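Local coordinates for protein triacylglycerol lipase (Yarrowia lipolytica, PDB 3O0D) that probably hydrolyses the ester bonds of triacylglycerols as a secreted, glycosylated yeast lipase of the alpha/beta-hydrolase fold, at residues E19-L24 with Q80-I85; F171-K176 with K203-Q208; P182-L187 with R220-I225; N199-L204 with Q242-E247. All coordinates share one frame; numbering follows the deposited sequence.

Interaction 1 of 4, residues E19-L24 with Q80-I85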
# COMPACT_ATOMS: atom_id res chain seq x y z
N GLU A 19 5.25 -4.41 -11.00
CA GLU A 19 5.44 -5.84 -10.68
C GLU A 19 6.44 -6.04 -9.61
O GLU A 19 6.27 -6.87 -8.72
CB GLU A 19 5.81 -6.58 -11.98
CG GLU A 19 6.10 -8.07 -11.79
CD GLU A 19 6.48 -8.73 -13.15
OE1 GLU A 19 7.54 -8.36 -13.70
OE2 GLU A 19 5.65 -9.55 -13.61
N LYS A 20 7.52 -5.25 -9.67
CA LYS A 20 8.51 -5.29 -8.60
C LYS A 20 7.93 -5.12 -7.17
O LYS A 20 8.26 -5.99 -6.28
CB LYS A 20 9.62 -4.23 -8.86
CG LYS A 20 10.53 -4.11 -7.63
CD LYS A 20 11.60 -3.02 -8.00
CE LYS A 20 12.36 -2.64 -6.74
NZ LYS A 20 13.44 -1.62 -7.05
N TYR A 21 7.09 -4.10 -7.04
CA TYR A 21 6.51 -3.79 -5.68
C TYR A 21 5.47 -4.90 -5.39
O TYR A 21 5.34 -5.39 -4.20
CB TYR A 21 6.01 -2.33 -5.50
CG TYR A 21 7.24 -1.47 -5.50
CD1 TYR A 21 8.04 -1.37 -4.35
CD2 TYR A 21 7.67 -0.88 -6.68
CE1 TYR A 21 9.21 -0.71 -4.35
CE2 TYR A 21 8.90 -0.19 -6.67
CZ TYR A 21 9.63 -0.14 -5.51
OH TYR A 21 10.83 0.53 -5.51
N ALA A 22 4.80 -5.41 -6.40
CA ALA A 22 3.94 -6.52 -6.06
C ALA A 22 4.69 -7.70 -5.49
O ALA A 22 4.21 -8.40 -4.60
CB ALA A 22 3.09 -6.99 -7.34
N ARG A 23 5.86 -7.99 -6.04
CA ARG A 23 6.65 -9.06 -5.52
C ARG A 23 7.15 -8.78 -4.08
O ARG A 23 7.11 -9.62 -3.29
CB ARG A 23 7.87 -9.38 -6.37
CG ARG A 23 7.62 -9.79 -7.80
CD ARG A 23 8.92 -10.32 -8.38
NE ARG A 23 8.92 -10.47 -9.81
CZ ARG A 23 8.39 -11.47 -10.46
NH1 ARG A 23 7.81 -12.46 -9.85
NH2 ARG A 23 8.48 -11.47 -11.76
N LEU A 24 7.63 -7.59 -3.82
CA LEU A 24 8.12 -7.26 -2.49
C LEU A 24 6.96 -7.42 -1.48
O LEU A 24 7.21 -7.89 -0.34
CB LEU A 24 8.67 -5.84 -2.41
CG LEU A 24 10.04 -5.84 -3.12
CD1 LEU A 24 10.40 -4.31 -3.38
CD2 LEU A 24 11.27 -6.57 -2.42
N GLN A 80 18.02 1.26 -2.40
CA GLN A 80 16.75 1.57 -1.77
C GLN A 80 16.72 0.81 -0.42
O GLN A 80 17.40 -0.21 -0.24
CB GLN A 80 15.55 1.07 -2.59
CG GLN A 80 15.43 1.93 -3.90
CD GLN A 80 14.35 1.36 -4.78
OE1 GLN A 80 14.42 0.22 -5.20
NE2 GLN A 80 13.26 2.11 -4.94
N ILE A 81 15.89 1.37 0.44
CA ILE A 81 15.53 0.70 1.73
C ILE A 81 14.03 0.37 1.54
O ILE A 81 13.22 1.24 1.20
CB ILE A 81 15.67 1.72 2.88
CG1 ILE A 81 17.16 2.06 3.04
CG2 ILE A 81 15.10 1.03 4.21
CD1 ILE A 81 17.43 3.39 3.94
N TYR A 82 13.70 -0.89 1.81
CA TYR A 82 12.28 -1.32 1.66
C TYR A 82 11.63 -1.55 3.03
O TYR A 82 12.25 -2.21 3.82
CB TYR A 82 12.26 -2.67 1.00
CG TYR A 82 12.81 -2.72 -0.41
CD1 TYR A 82 12.58 -1.67 -1.28
CD2 TYR A 82 13.45 -3.84 -0.83
CE1 TYR A 82 13.10 -1.75 -2.62
CE2 TYR A 82 14.02 -3.92 -2.18
CZ TYR A 82 13.76 -2.86 -3.01
OH TYR A 82 14.25 -2.86 -4.30
N LEU A 83 10.48 -0.94 3.25
CA LEU A 83 9.66 -1.33 4.40
C LEU A 83 8.37 -1.97 3.77
O LEU A 83 7.70 -1.35 2.99
CB LEU A 83 9.25 -0.08 5.16
CG LEU A 83 8.25 -0.41 6.32
CD1 LEU A 83 8.82 -1.45 7.27
CD2 LEU A 83 7.98 0.91 7.05
N VAL A 84 8.11 -3.23 4.18
CA VAL A 84 7.01 -3.96 3.55
C VAL A 84 6.13 -4.41 4.72
O VAL A 84 6.64 -4.91 5.72
CB VAL A 84 7.54 -5.19 2.89
CG1 VAL A 84 6.37 -6.14 2.40
CG2 VAL A 84 8.42 -4.77 1.61
N ILE A 85 4.83 -4.16 4.52
CA ILE A 85 3.89 -4.41 5.66
C ILE A 85 2.71 -5.25 5.14
O ILE A 85 2.29 -5.14 3.99
CB ILE A 85 3.33 -3.15 6.14
CG1 ILE A 85 4.45 -2.03 6.34
CG2 ILE A 85 2.70 -3.41 7.59
CD1 ILE A 85 3.86 -0.58 6.44
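Lys20 and Tyr21 hold the amide of Gln80 from the helix side, one at each polar atom. Lys20 NZ donates to Gln80 OE1 at 2.8 Å, lying in the carbonyl plane with a C=O...N angle of 146°. Gln80 NE2 donates to Tyr21 OH at 3.0 Å. The phenol oxygen sits tilted from the amide plane, and the ring stands nearly perpendicular to that plane. NE2 meets the Tyr21 ring at its edge. The Lys20 chain is fully extended, with CG anti to the backbone N (chi1 171°), and this carries the ammonium out to the strand. Outside the pair, Ser78 OG also bonds Gln80 OE1 and Gln155 OE1 bonds Gln80 NE2, so each amide atom has two partners. A leucine in place of Gln80 would probably leave the Lys20 ammonium without its carbonyl mate and the Tyr21 hydroxyl without its donor. The contact lays helix 12-27 against strand 80-87 of the central mixed sheet of the alpha/beta-hydrolase fold, their local axes 10.0 Å apart and crossing at -60°. Next along the strand comes Tyr82, whose ring crosses Leu24 at about a right angle. Leu24 CD1 stands over the centre of one ring face, 3.7 Å from the centroid, a CH-pi contact. The Tyr82 hydroxyl has its strongest partner in Asp75 OD2. Further on, Leu24 CB meets Val84 CG2 at 4.2 Å. Val84 CG1 lies 3.4 Å from Leu24 O, a carbonyl that is hydrogen-bonded to Tyr71 OH.

Interaction 2 of 4, residues F171-K176 with K203-Q208. With NAG (2-acetamido-2-deoxy-beta-D-glucopyranose), chain H.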
# COMPACT_ATOMS: atom_id res chain seq x y z
N PHE A 171 2.26 5.10 6.73
CA PHE A 171 3.65 5.15 7.13
C PHE A 171 4.38 6.07 6.12
O PHE A 171 5.31 6.85 6.53
CB PHE A 171 4.29 3.75 7.15
CG PHE A 171 5.48 3.68 8.00
CD1 PHE A 171 5.41 3.08 9.26
CD2 PHE A 171 6.68 4.32 7.60
CE1 PHE A 171 6.52 3.03 10.13
CE2 PHE A 171 7.76 4.32 8.44
CZ PHE A 171 7.70 3.67 9.75
N GLY A 172 4.01 6.01 4.83
CA GLY A 172 4.62 6.96 3.88
C GLY A 172 4.31 8.43 4.16
O GLY A 172 5.17 9.35 4.07
N ILE A 173 3.11 8.67 4.64
CA ILE A 173 2.69 10.01 5.03
C ILE A 173 3.52 10.44 6.24
O ILE A 173 4.03 11.61 6.23
CB ILE A 173 1.19 10.11 5.30
CG1 ILE A 173 0.42 9.99 3.96
CG2 ILE A 173 0.83 11.55 5.87
CD1 ILE A 173 -1.03 9.62 4.21
N ASN A 174 3.70 9.56 7.22
CA ASN A 174 4.59 9.80 8.42
C ASN A 174 6.00 10.24 7.92
O ASN A 174 6.48 11.30 8.27
CB ASN A 174 4.69 8.54 9.29
CG ASN A 174 5.97 8.40 9.96
OD1 ASN A 174 6.79 7.41 9.78
ND2 ASN A 174 6.25 9.41 10.79
N LEU A 175 6.60 9.44 7.04
CA LEU A 175 7.98 9.72 6.58
C LEU A 175 8.03 11.06 5.82
O LEU A 175 8.99 11.83 5.97
CB LEU A 175 8.44 8.58 5.65
CG LEU A 175 8.80 7.33 6.42
CD1 LEU A 175 9.07 6.12 5.39
CD2 LEU A 175 10.03 7.45 7.35
N LYS A 176 7.03 11.32 4.99
CA LYS A 176 6.96 12.49 4.17
C LYS A 176 6.76 13.80 4.99
O LYS A 176 7.50 14.75 4.83
CB LYS A 176 5.84 12.30 3.16
CG LYS A 176 5.43 13.54 2.43
CD LYS A 176 6.31 13.83 1.29
CE LYS A 176 5.54 13.67 -0.01
NZ LYS A 176 6.39 14.09 -1.15
N LYS A 203 -2.61 16.91 -1.98
CA LYS A 203 -1.74 18.08 -1.97
C LYS A 203 -0.32 17.71 -1.58
O LYS A 203 0.63 18.24 -2.15
CB LYS A 203 -2.31 19.12 -0.98
CG LYS A 203 -3.57 19.73 -1.45
CD LYS A 203 -4.07 20.88 -0.49
CE LYS A 203 -5.59 20.86 -0.38
NZ LYS A 203 -6.32 22.14 0.07
N LEU A 204 -0.17 16.81 -0.60
CA LEU A 204 1.08 16.45 -0.03
C LEU A 204 1.89 15.75 -1.12
O LEU A 204 3.08 16.04 -1.33
CB LEU A 204 0.92 15.58 1.22
CG LEU A 204 2.09 15.07 2.03
CD1 LEU A 204 2.83 16.21 2.82
CD2 LEU A 204 1.64 14.05 3.03
N PHE A 205 1.26 14.82 -1.83
CA PHE A 205 2.06 14.02 -2.78
C PHE A 205 2.08 14.52 -4.18
O PHE A 205 3.05 14.22 -4.90
CB PHE A 205 1.58 12.52 -2.81
CG PHE A 205 2.14 11.71 -1.70
CD1 PHE A 205 3.37 11.05 -1.84
CD2 PHE A 205 1.48 11.60 -0.49
CE1 PHE A 205 3.92 10.31 -0.80
CE2 PHE A 205 1.99 10.85 0.51
CZ PHE A 205 3.22 10.18 0.39
N PHE A 206 1.02 15.17 -4.63
CA PHE A 206 0.90 15.56 -6.04
C PHE A 206 0.93 17.07 -6.20
O PHE A 206 0.93 17.61 -7.32
CB PHE A 206 -0.38 14.99 -6.65
CG PHE A 206 -0.45 13.47 -6.56
CD1 PHE A 206 0.45 12.65 -7.28
CD2 PHE A 206 -1.42 12.86 -5.84
CE1 PHE A 206 0.34 11.26 -7.16
CE2 PHE A 206 -1.50 11.47 -5.69
CZ PHE A 206 -0.61 10.68 -6.35
N GLY A 207 0.89 17.73 -5.06
CA GLY A 207 1.02 19.18 -5.01
C GLY A 207 -0.24 20.03 -5.25
O GLY A 207 -0.13 21.25 -5.19
N GLN A 208 -1.42 19.44 -5.54
CA GLN A 208 -2.65 20.23 -5.72
C GLN A 208 -3.78 19.28 -5.53
O GLN A 208 -3.54 18.03 -5.57
CB GLN A 208 -2.70 20.84 -7.11
CG GLN A 208 -2.70 19.81 -8.25
CD GLN A 208 -2.79 20.44 -9.62
OE1 GLN A 208 -3.84 20.40 -10.28
NE2 GLN A 208 -1.69 21.04 -10.06
C1 NAG H . 9.98 10.43 13.23
C2 NAG H . 10.75 9.78 12.07
C3 NAG H . 12.15 10.38 12.03
C4 NAG H . 12.09 11.91 11.94
C5 NAG H . 11.33 12.37 13.16
C6 NAG H . 11.27 13.89 13.41
C7 NAG H . 10.15 7.45 11.55
C8 NAG H . 10.43 5.99 11.77
N2 NAG H . 10.90 8.33 12.22
O3 NAG H . 12.84 9.82 10.90
O4 NAG H . 13.41 12.43 12.05
O5 NAG H . 9.99 11.82 13.05
O6 NAG H . 10.98 14.50 12.21
O7 NAG H . 9.25 7.81 10.82
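Helices 163-177 and 195-206 lie on one side of the central sheet of the alpha/beta-hydrolase fold, and Lys176 joins them by packing against Leu204 and Phe205. No hydrogen bond crosses between residues 171-176 and 203-208. The contact is made mainly by hydrocarbon, including the aliphatic part of the lysine. The side chains of Lys176 and Leu204 run alongside each other, head to tail, with CG to CG at 3.7 Å. The lysine chain then bends at chi2 (82°) and chi3, which brings its CE over one face of the Phe205 ring. CE lies 4.0 Å from the ring centroid, offset toward the rim, in a CH-pi contact. With an alanine in place of Lys176, that ring face would probably lose its cover and a gap would open beside Leu204. Ile173 supplies two branches. Its CG2 meets Leu204 CD2 at 3.9 Å, while its CG1 comes up to the edge of the Phe205 ring. The same isoleucine also touches Phe197, Trp200 and Val201 of helix 195-206. Gly172 has no side chain and leaves its carbonyl O 4.2 Å from Phe205 CZ. On another side of helix 163-177 lies an N-acetylglucosamine of a glycan attached to the protein, hydrogen-bonded to Asp145 and His180. Leu175 CD2 approaches its acetyl oxygen O7 at 3.6 Å.

Interaction 3 of 4, residues P182-L187 with R220-I225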
# COMPACT_ATOMS: atom_id res chain seq x y z
N PRO A 182 9.73 9.47 0.65
CA PRO A 182 9.51 8.07 0.40
C PRO A 182 8.76 7.84 -0.92
O PRO A 182 7.92 8.66 -1.30
CB PRO A 182 8.61 7.68 1.58
CG PRO A 182 7.77 8.94 1.77
CD PRO A 182 8.87 9.98 1.77
N LEU A 183 8.97 6.67 -1.54
CA LEU A 183 8.06 6.12 -2.59
C LEU A 183 7.05 5.21 -1.88
O LEU A 183 7.45 4.46 -1.06
CB LEU A 183 8.93 5.24 -3.53
CG LEU A 183 8.06 4.51 -4.59
CD1 LEU A 183 7.16 5.33 -5.56
CD2 LEU A 183 9.12 3.60 -5.31
N VAL A 184 5.78 5.37 -2.22
CA VAL A 184 4.69 4.55 -1.55
C VAL A 184 3.96 3.84 -2.69
O VAL A 184 3.50 4.49 -3.64
CB VAL A 184 3.72 5.51 -0.88
CG1 VAL A 184 2.55 4.74 -0.31
CG2 VAL A 184 4.43 6.21 0.26
N VAL A 185 3.92 2.52 -2.59
CA VAL A 185 3.12 1.81 -3.63
C VAL A 185 2.25 0.85 -2.76
O VAL A 185 2.78 0.03 -2.03
CB VAL A 185 4.02 0.91 -4.50
CG1 VAL A 185 3.13 0.10 -5.51
CG2 VAL A 185 5.02 1.85 -5.37
N THR A 186 0.96 0.93 -2.99
CA THR A 186 0.09 0.01 -2.20
C THR A 186 -0.62 -0.89 -3.20
O THR A 186 -0.82 -0.50 -4.35
CB THR A 186 -0.94 0.85 -1.38
OG1 THR A 186 -1.95 1.40 -2.18
CG2 THR A 186 -0.25 2.05 -0.60
N LEU A 187 -1.10 -2.05 -2.73
CA LEU A 187 -1.85 -2.97 -3.63
C LEU A 187 -3.08 -3.42 -2.85
O LEU A 187 -2.95 -3.89 -1.70
CB LEU A 187 -0.97 -4.18 -3.94
CG LEU A 187 0.37 -3.78 -4.64
CD1 LEU A 187 1.57 -3.90 -3.65
CD2 LEU A 187 0.67 -4.84 -5.81
N ARG A 220 7.34 10.97 -9.29
CA ARG A 220 6.02 10.71 -8.65
C ARG A 220 6.22 9.75 -7.53
O ARG A 220 7.02 8.82 -7.64
CB ARG A 220 5.17 10.02 -9.73
CG ARG A 220 3.84 9.55 -9.05
CD ARG A 220 2.82 9.39 -10.16
NE ARG A 220 1.68 8.61 -9.54
CZ ARG A 220 0.59 8.31 -10.22
NH1 ARG A 220 0.36 8.75 -11.49
NH2 ARG A 220 -0.35 7.54 -9.61
N LYS A 221 5.49 9.89 -6.39
CA LYS A 221 5.90 9.08 -5.31
C LYS A 221 4.73 8.29 -4.71
O LYS A 221 4.94 7.74 -3.62
CB LYS A 221 6.47 9.98 -4.17
CG LYS A 221 7.82 10.68 -4.60
CD LYS A 221 8.91 9.66 -4.74
CE LYS A 221 10.01 10.11 -5.81
NZ LYS A 221 10.80 11.19 -5.31
N LEU A 222 3.57 8.34 -5.37
CA LEU A 222 2.39 7.61 -4.79
C LEU A 222 1.70 6.85 -5.87
O LEU A 222 1.21 7.45 -6.85
CB LEU A 222 1.44 8.55 -4.07
CG LEU A 222 0.18 7.90 -3.45
CD1 LEU A 222 0.49 6.80 -2.50
CD2 LEU A 222 -0.52 9.04 -2.69
N TYR A 223 1.56 5.55 -5.65
CA TYR A 223 0.70 4.75 -6.58
C TYR A 223 -0.16 3.79 -5.74
O TYR A 223 0.39 3.06 -4.89
CB TYR A 223 1.60 3.86 -7.47
CG TYR A 223 2.63 4.65 -8.32
CD1 TYR A 223 2.24 5.10 -9.59
CD2 TYR A 223 3.84 5.01 -7.77
CE1 TYR A 223 3.14 5.88 -10.39
CE2 TYR A 223 4.73 5.77 -8.56
CZ TYR A 223 4.35 6.15 -9.84
OH TYR A 223 5.27 6.83 -10.63
N ARG A 224 -1.44 3.73 -6.08
CA ARG A 224 -2.44 2.78 -5.42
C ARG A 224 -2.89 1.78 -6.51
O ARG A 224 -3.74 2.11 -7.34
CB ARG A 224 -3.69 3.51 -4.98
CG ARG A 224 -3.39 4.46 -3.73
CD ARG A 224 -4.84 4.82 -3.08
NE ARG A 224 -5.70 5.63 -3.98
CZ ARG A 224 -6.71 5.16 -4.77
NH1 ARG A 224 -7.00 3.84 -4.79
NH2 ARG A 224 -7.41 5.96 -5.58
N ILE A 225 -2.27 0.61 -6.46
CA ILE A 225 -2.60 -0.43 -7.46
C ILE A 225 -3.88 -1.15 -7.02
O ILE A 225 -3.96 -1.56 -5.87
CB ILE A 225 -1.45 -1.44 -7.61
CG1 ILE A 225 -0.09 -0.73 -7.96
CG2 ILE A 225 -1.80 -2.42 -8.78
CD1 ILE A 225 1.21 -1.68 -7.99
O HOH W 1 -4.01 -0.03 -3.56
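Val184 and Leu222 run alongside each other in the same direction, as paired residues of neighbouring parallel strands do. Strands 183-187 and 222-227, with helix 195-206 between them in the chain, form a beta-alpha-beta unit of the alpha/beta-hydrolase sheet. Val184 CG1 touches Leu222 CD1 at 3.6 Å on the face that also carries Thr186 and Arg224. Lys221 and Leu222 meet Phe205 of that helix. The other face carries Val185, Leu187, Tyr223 and Ile225. There Leu183 CD1 comes in the plane of the Tyr223 ring, at its edge, 3.9 Å from CE2. Val185 CG2 approaches the same ring obliquely. Ile225 has CG1 anti to its carbonyl carbon (chi1 -55°), which brings CD1 against both Val185 CG1 and Leu187 CD2. Phe17 and Phe18 of helix 12-27 pack edge-to-face with Tyr223. Between the backbones, Val184 and Thr186 each use both N-H and C=O. Val184 N bonds Lys221 O, and Tyr223 N returns to Val184 O. Thr186 N then bonds Tyr223 O at 2.9 Å, and Ile225 N bonds Thr186 O at 2.8 Å. Arg220, in the loop before the strand, folds over onto it, and its NE and NH2 both grip Leu222 O in the guanidinium plane. Tyr223 CE1 sits over one face of that group, whose NH1 bonds the carbonyls of Val213 and Lys215. Thr186 OG1 is also bonded to Gln189 OE1. One water bridges the two strands, donating to Thr186 OG1 at 2.9 Å and to Ile225 O at 2.8 Å.

Interaction 4 of 4, residues N199-L204 with Q242-E247. With K (potassium ion), chain N.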
# COMPACT_ATOMS: atom_id res chain seq x y z
N ASN A 199 -7.87 14.78 0.28
CA ASN A 199 -7.43 15.95 -0.45
C ASN A 199 -6.10 16.47 0.06
O ASN A 199 -5.27 16.97 -0.75
CB ASN A 199 -8.51 17.02 -0.44
CG ASN A 199 -9.74 16.60 -1.25
OD1 ASN A 199 -10.89 16.77 -0.79
ND2 ASN A 199 -9.53 16.06 -2.47
N TRP A 200 -5.85 16.29 1.36
CA TRP A 200 -4.64 16.72 1.95
C TRP A 200 -3.48 15.83 1.46
O TRP A 200 -2.41 16.34 1.06
CB TRP A 200 -4.78 16.72 3.46
CG TRP A 200 -3.44 16.93 4.20
CD1 TRP A 200 -2.78 18.13 4.37
CD2 TRP A 200 -2.67 15.96 4.86
NE1 TRP A 200 -1.65 17.95 5.08
CE2 TRP A 200 -1.54 16.63 5.39
CE3 TRP A 200 -2.79 14.58 5.06
CZ2 TRP A 200 -0.56 15.96 6.13
CZ3 TRP A 200 -1.81 13.93 5.78
CH2 TRP A 200 -0.69 14.61 6.30
N VAL A 201 -3.72 14.50 1.43
CA VAL A 201 -2.76 13.53 0.86
C VAL A 201 -2.48 13.92 -0.61
O VAL A 201 -1.29 13.89 -1.01
CB VAL A 201 -3.30 12.13 0.96
CG1 VAL A 201 -2.39 11.14 0.08
CG2 VAL A 201 -3.28 11.70 2.44
N ASP A 202 -3.47 14.29 -1.39
CA ASP A 202 -3.23 14.64 -2.81
C ASP A 202 -2.32 15.92 -2.84
O ASP A 202 -1.40 16.03 -3.61
CB ASP A 202 -4.50 14.93 -3.56
CG ASP A 202 -5.24 13.68 -4.04
OD1 ASP A 202 -4.69 12.56 -3.81
OD2 ASP A 202 -6.39 13.80 -4.57
N LYS A 203 -2.61 16.91 -1.98
CA LYS A 203 -1.74 18.08 -1.97
C LYS A 203 -0.32 17.71 -1.58
O LYS A 203 0.63 18.24 -2.15
CB LYS A 203 -2.31 19.12 -0.98
CG LYS A 203 -3.57 19.73 -1.45
CD LYS A 203 -4.07 20.88 -0.49
CE LYS A 203 -5.59 20.86 -0.38
NZ LYS A 203 -6.32 22.14 0.07
N LEU A 204 -0.17 16.81 -0.60
CA LEU A 204 1.08 16.45 -0.03
C LEU A 204 1.89 15.75 -1.12
O LEU A 204 3.08 16.04 -1.33
CB LEU A 204 0.92 15.58 1.22
CG LEU A 204 2.09 15.07 2.03
CD1 LEU A 204 2.83 16.21 2.82
CD2 LEU A 204 1.64 14.05 3.03
N GLN A 242 -13.28 8.48 1.39
CA GLN A 242 -12.99 8.56 -0.02
C GLN A 242 -11.45 8.38 -0.19
O GLN A 242 -10.68 8.72 0.67
CB GLN A 242 -13.44 9.87 -0.65
CG GLN A 242 -12.75 11.09 -0.19
CD GLN A 242 -13.22 12.37 -0.93
OE1 GLN A 242 -14.40 12.70 -0.95
NE2 GLN A 242 -12.28 13.09 -1.54
N HIS A 243 -11.05 7.85 -1.34
CA HIS A 243 -9.66 7.68 -1.60
C HIS A 243 -8.97 9.01 -2.00
O HIS A 243 -9.60 9.94 -2.53
CB HIS A 243 -9.50 6.76 -2.83
CG HIS A 243 -9.44 5.26 -2.52
ND1 HIS A 243 -8.54 4.67 -1.67
CD2 HIS A 243 -10.18 4.24 -3.04
CE1 HIS A 243 -8.70 3.34 -1.69
NE2 HIS A 243 -9.71 3.06 -2.52
N CYS A 244 -7.68 9.01 -1.76
CA CYS A 244 -6.80 9.95 -2.45
C CYS A 244 -6.65 9.54 -3.91
O CYS A 244 -7.10 8.44 -4.34
CB CYS A 244 -5.45 9.96 -1.73
SG CYS A 244 -4.46 8.43 -1.90
N SER A 245 -6.07 10.44 -4.69
CA SER A 245 -5.79 10.11 -6.13
C SER A 245 -4.62 9.12 -6.24
O SER A 245 -3.86 8.89 -5.31
CB SER A 245 -5.40 11.36 -6.90
OG SER A 245 -6.51 12.24 -6.80
N GLY A 246 -4.43 8.64 -7.48
CA GLY A 246 -3.24 7.86 -7.69
C GLY A 246 -3.46 6.37 -8.09
O GLY A 246 -2.53 5.59 -8.05
N GLU A 247 -4.69 6.06 -8.49
CA GLU A 247 -5.06 4.67 -8.80
C GLU A 247 -4.36 4.15 -10.10
O GLU A 247 -4.31 4.90 -11.10
CB GLU A 247 -6.58 4.60 -9.02
CG GLU A 247 -7.05 3.12 -9.32
CD GLU A 247 -8.55 2.97 -9.31
OE1 GLU A 247 -9.30 4.01 -9.41
OE2 GLU A 247 -9.04 1.79 -9.22
K K N . -6.84 6.37 0.28
O HOH W 2 -8.61 8.06 2.18
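Asp202, on helix 195-206, takes hold of Ser245 in the loop before strand 247-250. Ser245 N donates to Asp202 OD1 at 2.7 Å with an N-H...O angle of 154°, and the bond falls on the syn lone pair of OD1. Ser245 OG donates to Asp202 OD2 at 2.7 Å and meets it from above the carboxylate plane. Asp202 CG lies beside its backbone N (chi1 -82°), which turns the acid toward the loop. Beside this grip, Val201 CG1 packs on Cys244 CB at 3.7 Å. Both residues also touch Leu222 of the neighbouring strand. The loop is fixed further out by Arg224, whose NH2 bonds Cys244 O. On the far side of the loop, His243 ND1 meets a potassium ion in the ring plane at 3.1 Å. A water at 3.1 Å and Gln189 also bind the ion. That water donates to Gln242 O at 2.6 Å. The two short bonds from one serine pin both carboxylate oxygens in a buried place, and would probably stabilise the charged form of Asp202.

Interaction 1 closes along the chain before the others open. Interactions 2 and 3 alternate their segments, as do 3 and 4, while 2 and 4 share Lys203 and Leu204 on helix 195-206. Interaction 3 lies nearest the centre of the chain. Its centre is about 10 Å from the centres of interactions 1 and 2. The centres of interactions 3 and 4 are about 11 Å apart. Interactions 1 and 3 both reach the same sheet. Tyr21 and Ala22 touch strand 183-187 on one face, while helices 163-177 and 195-206 pack on the other. Interactions 1 and 4 do not touch, their centres about 21 Å apart. The sheet is thus layered between helices, as in alpha/beta-hydrolases.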